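Side-chain contacts in aldehyde dehydrogenase (Listeria monocytogenes, PDB 3K9D), which probably oxidises or reduces aldehyde or oxo groups with NAD or NADP as the coenzyme: residues R15-S20 and S173-P178; S138-P143 and D184-H189. One frame throughout, in Å; residues are numbered along the deposited sequence.

Contact 1 of 2, residues R15-S20 and S173-P178; sequences RNLIES and SCMTVP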
loop_
_atom_site.group_PDB
_atom_site.type_symbol
_atom_site.label_atom_id
_atom_site.label_comp_id
_atom_site.label_asym_id
_atom_site.label_seq_id
_atom_site.Cartn_x
_atom_site.Cartn_y
_atom_site.Cartn_z
ATOM N N ARG A 15 16.487 -2.352 -18.078
ATOM C CA ARG A 15 16.426 -3.819 -17.990
ATOM C C ARG A 15 17.726 -4.460 -17.449
ATOM O O ARG A 15 17.659 -5.387 -16.652
ATOM C CB ARG A 15 16.083 -4.418 -19.353
ATOM C CG ARG A 15 14.748 -3.961 -19.931
ATOM C CD ARG A 15 14.469 -4.695 -21.224
ATOM N NE ARG A 15 13.375 -4.117 -21.998
ATOM C CZ ARG A 15 13.078 -4.463 -23.253
ATOM N NH1 ARG A 15 13.808 -5.360 -23.892
ATOM N NH2 ARG A 15 12.052 -3.896 -23.882
ATOM N N ASN A 16 18.888 -3.950 -17.857
ATOM C CA ASN A 16 20.178 -4.422 -17.318
ATOM C C ASN A 16 20.317 -4.088 -15.831
ATOM O O ASN A 16 20.657 -4.948 -15.025
ATOM C CB ASN A 16 21.365 -3.842 -18.099
ATOM C CG ASN A 16 21.392 -4.284 -19.552
ATOM O OD1 ASN A 16 20.885 -5.346 -19.904
ATOM N ND2 ASN A 16 21.995 -3.466 -20.402
ATOM N N LEU A 17 20.024 -2.839 -15.491
ATOM C CA LEU A 17 20.038 -2.347 -14.113
ATOM C C LEU A 17 19.092 -3.092 -13.165
ATOM O O LEU A 17 19.462 -3.406 -12.042
ATOM C CB LEU A 17 19.730 -0.835 -14.093
ATOM C CG LEU A 17 20.791 0.093 -14.706
ATOM C CD1 LEU A 17 20.280 1.523 -14.773
ATOM C CD2 LEU A 17 22.088 0.029 -13.942
ATOM N N ILE A 18 17.873 -3.368 -13.623
ATOM C CA ILE A 18 16.915 -4.166 -12.853
ATOM C C ILE A 18 17.412 -5.617 -12.639
ATOM O O ILE A 18 17.353 -6.139 -11.522
ATOM C CB ILE A 18 15.507 -4.118 -13.507
ATOM C CG1 ILE A 18 14.858 -2.760 -13.252
ATOM C CG2 ILE A 18 14.599 -5.242 -12.989
ATOM C CD1 ILE A 18 13.703 -2.492 -14.151
ATOM N N GLU A 19 17.943 -6.213 -13.704
ATOM C CA GLU A 19 18.529 -7.565 -13.687
ATOM C C GLU A 19 19.666 -7.736 -12.659
ATOM O O GLU A 19 19.717 -8.749 -11.950
ATOM C CB GLU A 19 19.045 -7.910 -15.089
ATOM C CG GLU A 19 19.407 -9.366 -15.325
ATOM C CD GLU A 19 20.170 -9.570 -16.628
ATOM O OE1 GLU A 19 21.194 -8.883 -16.838
ATOM O OE2 GLU A 19 19.753 -10.423 -17.442
ATOM N N SER A 20 20.568 -6.755 -12.606
ATOM C CA SER A 20 21.668 -6.739 -11.637
ATOM C C SER A 20 21.135 -6.530 -10.228
ATOM O O SER A 20 21.577 -7.185 -9.291
ATOM C CB SER A 20 22.671 -5.626 -11.966
ATOM O OG SER A 20 23.421 -5.931 -13.122
ATOM N N SER A 173 21.931 1.456 -7.883
ATOM C CA SER A 173 22.240 1.904 -9.232
ATOM C C SER A 173 21.354 3.059 -9.674
ATOM O O SER A 173 20.410 3.430 -8.982
ATOM C CB SER A 173 22.169 0.725 -10.225
ATOM O OG SER A 173 20.857 0.178 -10.289
ATOM N N CYS A 174 21.657 3.611 -10.844
ATOM C CA CYS A 174 20.945 4.763 -11.361
ATOM C C CYS A 174 21.017 4.735 -12.873
ATOM O O CYS A 174 22.082 4.436 -13.427
ATOM C CB CYS A 174 21.617 6.047 -10.840
ATOM S SG CYS A 174 20.755 7.608 -11.158
ATOM N N MET A 175 19.889 5.022 -13.530
ATOM C CA MET A 175 19.861 5.311 -14.972
ATOM C C MET A 175 20.829 6.456 -15.292
ATOM O O MET A 175 20.832 7.489 -14.609
ATOM C CB MET A 175 18.452 5.722 -15.420
ATOM C CG MET A 175 17.340 4.706 -15.128
ATOM S SD MET A 175 15.691 5.392 -15.308
ATOM C CE MET A 175 15.821 6.059 -16.966
ATOM N N THR A 176 21.641 6.265 -16.328
ATOM C CA THR A 176 22.640 7.250 -16.729
ATOM C C THR A 176 22.141 8.103 -17.890
ATOM O O THR A 176 22.699 9.172 -18.173
ATOM C CB THR A 176 23.975 6.582 -17.103
ATOM O OG1 THR A 176 23.781 5.706 -18.223
ATOM C CG2 THR A 176 24.514 5.787 -15.920
ATOM N N VAL A 177 21.094 7.603 -18.552
ATOM C CA VAL A 177 20.408 8.273 -19.660
ATOM C C VAL A 177 18.916 8.465 -19.300
ATOM O O VAL A 177 18.113 7.523 -19.424
ATOM C CB VAL A 177 20.517 7.445 -20.983
ATOM C CG1 VAL A 177 19.876 8.197 -22.145
ATOM C CG2 VAL A 177 21.962 7.089 -21.312
ATOM N N PRO A 178 18.536 9.680 -18.855
ATOM C CA PRO A 178 17.145 9.925 -18.474
ATOM C C PRO A 178 16.240 10.043 -19.691
ATOM O O PRO A 178 16.439 10.926 -20.523
ATOM C CB PRO A 178 17.197 11.270 -17.724
ATOM C CG PRO A 178 18.612 11.673 -17.668
ATOM C CD PRO A 178 19.367 10.884 -18.692
HETATM O O HOH W 1 21.602 -2.641 -10.668
#

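Contact 2 of 2, residues S138-P143 and D184-H189; sequences SIVFSP and DQLMKH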
loop_
_atom_site.group_PDB
_atom_site.type_symbol
_atom_site.label_atom_id
_atom_site.label_comp_id
_atom_site.label_asym_id
_atom_site.label_seq_id
_atom_site.Cartn_x
_atom_site.Cartn_y
_atom_site.Cartn_z
ATOM N N SER A 138 17.141 -4.035 -3.048
ATOM C CA SER A 138 18.005 -3.272 -3.938
ATOM C C SER A 138 17.227 -2.046 -4.383
ATOM O O SER A 138 16.019 -1.964 -4.136
ATOM C CB SER A 138 18.410 -4.102 -5.156
ATOM O OG SER A 138 19.383 -5.080 -4.805
ATOM N N ILE A 139 17.897 -1.096 -5.032
ATOM C CA ILE A 139 17.206 0.116 -5.524
ATOM C C ILE A 139 17.821 0.630 -6.845
ATOM O O ILE A 139 19.041 0.673 -6.986
ATOM C CB ILE A 139 17.079 1.220 -4.398
ATOM C CG1 ILE A 139 16.163 2.382 -4.838
ATOM C CG2 ILE A 139 18.488 1.693 -3.868
ATOM C CD1 ILE A 139 15.618 3.214 -3.701
ATOM N N VAL A 140 16.973 0.956 -7.823
ATOM C CA VAL A 140 17.427 1.534 -9.098
ATOM C C VAL A 140 16.762 2.896 -9.274
ATOM O O VAL A 140 15.536 2.992 -9.270
ATOM C CB VAL A 140 17.087 0.638 -10.338
ATOM C CG1 VAL A 140 17.748 1.196 -11.590
ATOM C CG2 VAL A 140 17.552 -0.807 -10.141
ATOM N N PHE A 141 17.576 3.939 -9.418
ATOM C CA PHE A 141 17.081 5.308 -9.485
ATOM C C PHE A 141 16.782 5.823 -10.875
ATOM O O PHE A 141 17.510 5.558 -11.833
ATOM C CB PHE A 141 18.028 6.289 -8.767
ATOM C CG PHE A 141 18.106 6.070 -7.276
ATOM C CD1 PHE A 141 17.046 6.431 -6.452
ATOM C CD2 PHE A 141 19.216 5.482 -6.705
ATOM C CE1 PHE A 141 17.096 6.227 -5.069
ATOM C CE2 PHE A 141 19.279 5.264 -5.331
ATOM C CZ PHE A 141 18.211 5.642 -4.513
ATOM N N SER A 142 15.695 6.590 -10.939
ATOM C CA SER A 142 15.354 7.421 -12.074
ATOM C C SER A 142 15.658 8.883 -11.723
ATOM O O SER A 142 14.944 9.495 -10.922
ATOM C CB SER A 142 13.869 7.271 -12.420
ATOM O OG SER A 142 13.558 8.043 -13.550
ATOM N N PRO A 143 16.733 9.435 -12.309
ATOM C CA PRO A 143 17.128 10.824 -12.060
ATOM C C PRO A 143 16.339 11.832 -12.877
ATOM O O PRO A 143 16.053 11.603 -14.053
ATOM C CB PRO A 143 18.616 10.843 -12.466
ATOM C CG PRO A 143 18.730 9.771 -13.506
ATOM C CD PRO A 143 17.668 8.743 -13.220
ATOM N N ASP A 184 9.488 4.729 -17.798
ATOM C CA ASP A 184 8.301 3.873 -18.001
ATOM C C ASP A 184 8.644 2.387 -17.863
ATOM O O ASP A 184 7.880 1.621 -17.273
ATOM C CB ASP A 184 7.675 4.103 -19.377
ATOM C CG ASP A 184 6.378 3.320 -19.561
ATOM O OD1 ASP A 184 5.392 3.655 -18.879
ATOM O OD2 ASP A 184 6.350 2.373 -20.371
ATOM N N GLN A 185 9.784 1.996 -18.424
ATOM C CA GLN A 185 10.263 0.618 -18.356
ATOM C C GLN A 185 10.607 0.257 -16.912
ATOM O O GLN A 185 10.260 -0.827 -16.449
ATOM C CB GLN A 185 11.463 0.387 -19.304
ATOM C CG GLN A 185 12.127 -1.007 -19.234
ATOM C CD GLN A 185 11.189 -2.175 -19.602
ATOM O OE1 GLN A 185 11.211 -2.659 -20.718
ATOM N NE2 GLN A 185 10.382 -2.627 -18.651
ATOM N N LEU A 186 11.239 1.184 -16.192
ATOM C CA LEU A 186 11.565 0.976 -14.774
ATOM C C LEU A 186 10.335 0.735 -13.922
ATOM O O LEU A 186 10.332 -0.154 -13.066
ATOM C CB LEU A 186 12.374 2.146 -14.197
ATOM C CG LEU A 186 12.745 2.073 -12.700
ATOM C CD1 LEU A 186 13.701 0.892 -12.373
ATOM C CD2 LEU A 186 13.355 3.377 -12.204
ATOM N N MET A 187 9.292 1.525 -14.161
ATOM C CA MET A 187 8.075 1.420 -13.391
ATOM C C MET A 187 7.281 0.159 -13.772
ATOM O O MET A 187 6.750 -0.502 -12.891
ATOM C CB MET A 187 7.187 2.675 -13.562
ATOM C CG MET A 187 7.728 3.971 -12.928
ATOM S SD MET A 187 6.576 5.369 -13.048
ATOM C CE MET A 187 6.298 5.436 -14.813
ATOM N N LYS A 188 7.191 -0.141 -15.070
ATOM C CA LYS A 188 6.348 -1.262 -15.576
ATOM C C LYS A 188 6.950 -2.662 -15.442
ATOM O O LYS A 188 6.210 -3.650 -15.413
ATOM C CB LYS A 188 5.910 -1.032 -17.032
ATOM C CG LYS A 188 4.779 -0.004 -17.197
ATOM C CD LYS A 188 4.369 0.175 -18.658
ATOM C CE LYS A 188 3.242 1.205 -18.825
ATOM N NZ LYS A 188 1.882 0.688 -18.481
ATOM N N HIS A 189 8.278 -2.748 -15.363
ATOM C CA HIS A 189 8.986 -4.035 -15.298
ATOM C C HIS A 189 8.470 -4.999 -14.232
ATOM O O HIS A 189 8.127 -4.591 -13.125
ATOM C CB HIS A 189 10.481 -3.820 -15.084
ATOM C CG HIS A 189 11.331 -4.871 -15.723
ATOM N ND1 HIS A 189 11.596 -6.084 -15.123
ATOM C CD2 HIS A 189 11.959 -4.901 -16.922
ATOM C CE1 HIS A 189 12.362 -6.810 -15.918
ATOM N NE2 HIS A 189 12.595 -6.115 -17.017
#

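Contact 1 of 2, residues R15-S20 and S173-P178
Leu17, on the N-terminal helix 6-28, reaches across to the end of strand 172-174 and divides its two methyl groups between neighbouring residues. CD2 lies against the CB of Ser173 at 3.8 Å. CD1 reaches farther along the chain, to the peptide link that follows Cys174, resting 3.7 Å from Cys174 O and about as far from Met175 N. The same methyl just reaches the aliphatic part of Met175, whose CG is 4.3 Å from Leu17 CD1, while the rest of that side chain turns away from residues 15-20; Met175 also packs on Ser10 and Val14, earlier in the same helix.

Ser173 OG sits between its own backbone N and carbonyl carbon (chi1 63°), a rotamer that brings it beside the leucine, 4.1 Å from Leu17 CB. A water donates to Leu17 O at 2.7 Å and accepts from Ser173 OG at 2.9 Å. Val140 of the adjacent strand packs against both Leu17 and Ser173. Farther along, Thr176 OG1 is hydrogen-bonded to Glu13 OE2, and Val177 O to Ser10 OG.

The direct contact is thus van der Waals packing of one leucine's methyls on a serine CB and on the Cys174-Met175 peptide; between these two segments no direct hydrogen bond forms, and the water supplies a polar bridge.

Contact 2 of 2, residues S138-P143 and D184-H189
Parallel strand 138-143 and helix 180-188 belong to the layered alpha/beta fold of the aldehyde dehydrogenase family, the helix lying on one face of the mixed sheet. Their short segments run roughly antiparallel, with 146° between their directions and axes 9.7 Å apart at closest approach. Leu186 alone bridges the gap from the helix. Its CG is anti to the backbone N (chi1 178°), and the branch beyond spreads its methyls over two strand residues that point the same way. CD1 meets Val140, 4.0 Å from CB and slightly farther from CG1, with the two side chains set obliquely to each other. CD2 rests 3.7 Å from Val140 O and 3.9 Å from Ser142 CB.

Only the CB of Ser142 meets the leucine; its hydroxyl, also anti to the backbone N, is hydrogen-bonded to Thr183 OG1, one residue before the helical segment. Phe141 points away, and its side chain packs on Val125 and Thr129 of helix 121-134. Val140 also touches Leu17 and Ala21 of helix 6-28, and Ala113 of strand 102-116 touches Leu186.

All four touching residues are buried, and the direct contact is apolar, without a hydrogen bond between the segments. The serine hydroxyl, buried beside this leucine, is satisfied by the threonine.

In the fold
The two contacts lie with their centres about 7 Å apart on one mixed sheet, where strands 138-143 and 172-174 are parallel neighbours, joined by backbone bonds, among them Phe141 N to Ser173 O. Along the chain their segments alternate: helix 6-28 comes first, then strand 138-143, strand 172-174 and, directly after it, helix 180-188. Contact 1 sets helix 6-28 on strand 172-174, and contact 2 sets helix 180-188 on strand 138-143. The two helices also meet each other, through the hydrogen bond between Arg15 NE and Gln185 OE1. The N-terminal helix is thereby built into the same layer as a helix more than 150 residues later.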